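Side-chain contact in adenosine deaminase (Burkholderia ambifaria, PDB 4GXW), which binds zinc and is probably an adenine or adenosine deaminase of the metal-dependent amidohydrolase superfamily: residues V168-V171 / D172-A176. Sequence-based numbering, arbitrary orientation.
Sequences VAIV and DWMKA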
ATOM      1  N   VAL A 168      -2.855  21.692   1.892  1.00  9.09           N
ATOM      2  CA  VAL A 168      -1.797  22.651   2.188  1.00 11.56           C
ATOM      3  C   VAL A 168      -1.443  22.614   3.677  1.00 10.02           C
ATOM      4  O   VAL A 168      -0.263  22.670   4.042  1.00 11.49           O
ATOM      5  CB  VAL A 168      -2.181  24.077   1.728  1.00 10.62           C
ATOM      6  CG1 VAL A 168      -1.151  25.112   2.199  1.00 11.60           C
ATOM      7  CG2 VAL A 168      -2.320  24.114   0.211  1.00 13.05           C
ATOM      8  N   ALA A 169      -2.458  22.486   4.533  1.00  9.59           N
ATOM      9  CA  ALA A 169      -2.230  22.417   5.977  1.00 12.16           C
ATOM     10  C   ALA A 169      -1.305  21.255   6.357  1.00  9.90           C
ATOM     11  O   ALA A 169      -0.470  21.379   7.256  1.00 12.11           O
ATOM     12  CB  ALA A 169      -3.563  22.338   6.739  1.00 12.77           C
ATOM     13  N   ILE A 170      -1.434  20.125   5.665  1.00  9.86           N
ATOM     14  CA  ILE A 170      -0.569  18.977   5.934  1.00 11.20           C
ATOM     15  C   ILE A 170       0.899  19.296   5.683  1.00 10.44           C
ATOM     16  O   ILE A 170       1.769  18.970   6.507  1.00 11.39           O
ATOM     17  CB  ILE A 170      -0.963  17.768   5.070  1.00 11.19           C
ATOM     18  CG1 ILE A 170      -2.329  17.242   5.508  1.00 11.65           C
ATOM     19  CG2 ILE A 170       0.099  16.669   5.130  1.00 13.25           C
ATOM     20  CD1 ILE A 170      -2.879  16.181   4.593  1.00 14.39           C
ATOM     21  N   VAL A 171       1.178  19.939   4.552  1.00 10.44           N
ATOM     22  CA  VAL A 171       2.552  20.287   4.233  1.00 10.26           C
ATOM     23  C   VAL A 171       3.099  21.284   5.259  1.00  9.68           C
ATOM     24  O   VAL A 171       4.251  21.170   5.684  1.00 10.37           O
ATOM     25  CB  VAL A 171       2.714  20.802   2.786  1.00 11.90           C
ATOM     26  CG1 VAL A 171       4.175  21.071   2.485  1.00 12.70           C
ATOM     27  CG2 VAL A 171       2.167  19.774   1.797  1.00 13.86           C
ATOM     28  N   ASP A 172       2.261  22.239   5.675  1.00 10.93           N
ATOM     29  CA  ASP A 172       2.633  23.176   6.743  1.00 11.24           C
ATOM     30  C   ASP A 172       3.016  22.414   8.023  1.00 11.57           C
ATOM     31  O   ASP A 172       4.041  22.689   8.650  1.00 11.41           O
ATOM     32  CB  ASP A 172       1.485  24.161   7.045  1.00 12.47           C
ATOM     33  CG  ASP A 172       1.246  25.170   5.930  1.00 18.23           C
ATOM     34  OD1 ASP A 172       2.165  25.419   5.119  1.00 17.37           O
ATOM     35  OD2 ASP A 172       0.132  25.741   5.883  1.00 21.86           O
ATOM     36  N   TRP A 173       2.183  21.454   8.409  1.00 10.61           N
ATOM     37  CA  TRP A 173       2.474  20.636   9.585  1.00 11.08           C
ATOM     38  C   TRP A 173       3.797  19.897   9.446  1.00  9.39           C
ATOM     39  O   TRP A 173       4.584  19.837  10.392  1.00 10.31           O
ATOM     40  CB  TRP A 173       1.350  19.629   9.831  1.00 12.21           C
ATOM     41  CG  TRP A 173       0.131  20.216  10.457  1.00 12.37           C
ATOM     42  CD1 TRP A 173       0.085  21.221  11.383  1.00 15.21           C
ATOM     43  CD2 TRP A 173      -1.227  19.829  10.212  1.00 11.59           C
ATOM     44  NE1 TRP A 173      -1.222  21.480  11.726  1.00 17.71           N
ATOM     45  CE2 TRP A 173      -2.044  20.643  11.015  1.00 14.77           C
ATOM     46  CE3 TRP A 173      -1.825  18.868   9.395  1.00 12.51           C
ATOM     47  CZ2 TRP A 173      -3.436  20.527  11.020  1.00 18.08           C
ATOM     48  CZ3 TRP A 173      -3.205  18.755   9.404  1.00 13.07           C
ATOM     49  CH2 TRP A 173      -3.993  19.586  10.201  1.00 14.18           C
ATOM     50  N   MET A 174       4.030  19.325   8.269  1.00  8.93           N
ATOM     51  CA  MET A 174       5.245  18.549   8.020  1.00  9.40           C
ATOM     52  C   MET A 174       6.495  19.412   8.129  1.00 10.49           C
ATOM     53  O   MET A 174       7.485  18.997   8.729  1.00 11.64           O
ATOM     54  CB  MET A 174       5.185  17.860   6.655  1.00  9.85           C
ATOM     55  CG  MET A 174       4.150  16.733   6.595  1.00 11.11           C
ATOM     56  SD  MET A 174       3.837  16.150   4.924  1.00 10.54           S
ATOM     57  CE  MET A 174       5.436  15.463   4.478  1.00 12.42           C
ATOM     58  N   LYS A 175       6.436  20.614   7.559  1.00 10.60           N
ATOM     59  CA  LYS A 175       7.548  21.557   7.636  1.00 12.03           C
ATOM     60  C   LYS A 175       7.883  21.966   9.070  1.00 12.54           C
ATOM     61  O   LYS A 175       9.047  22.220   9.391  1.00 14.46           O
ATOM     62  CB  LYS A 175       7.242  22.809   6.807  1.00 12.34           C
ATOM     63  CG  LYS A 175       7.364  22.586   5.310  1.00 14.54           C
ATOM     64  CD  LYS A 175       7.123  23.866   4.511  1.00 18.33           C
ATOM     65  CE  LYS A 175       5.638  24.164   4.363  1.00 23.36           C
ATOM     66  NZ  LYS A 175       5.370  25.196   3.304  1.00 26.42           N
ATOM     67  N   ALA A 176       6.857  22.037   9.918  1.00 11.97           N
ATOM     68  CA  ALA A 176       7.008  22.458  11.308  1.00 13.26           C
ATOM     69  C   ALA A 176       7.469  21.316  12.209  1.00 13.52           C
ATOM     70  O   ALA A 176       7.803  21.535  13.379  1.00 16.34           O
ATOM     71  CB  ALA A 176       5.683  23.037  11.821  1.00 14.49           C
TER
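Trp173 folds its indole back along helix 164-176, over the preceding turn and against Ala169 and Ile170, within a beta-alpha-beta crossover of the TIM-barrel fold that links strands 151-159 and 184-188. With CG anti to its own carbonyl carbon (chi1 -77°), the ring runs back toward the start of the helix; Ala169 O sits 3.2 Å above the ring plane, toward the rim, and Ala169 CB covers the same face. Ala169 O also accepts the backbone N-H of Trp173 (O to N 2.9 Å), one of four successive i to i+4 bonds. Trp173 CE3 lies 4.2 Å from Ile170 CG1. Beyond this helix, Tyr130 stacks on the indole and Val123 and Arg124 of helix 119-126 touch it.

On the buried side, Ile170 and Met174 run alongside each other, Ile170 CG2 3.8 Å from Met174 SD, and both reach Pro156 of strand 151-159. Val171, which packs on helix 200-208, meets the aliphatic part of Lys175, CG1 to CE 3.9 Å. The lysine chain runs back along the helix, and its chi3 bend (-80°) swings the end toward Asp172; the salt bridge is long, Lys175 NZ 3.7 Å from Asp172 OD1, while Asp172 OD2 lies 4.0 Å from Val168 CG1.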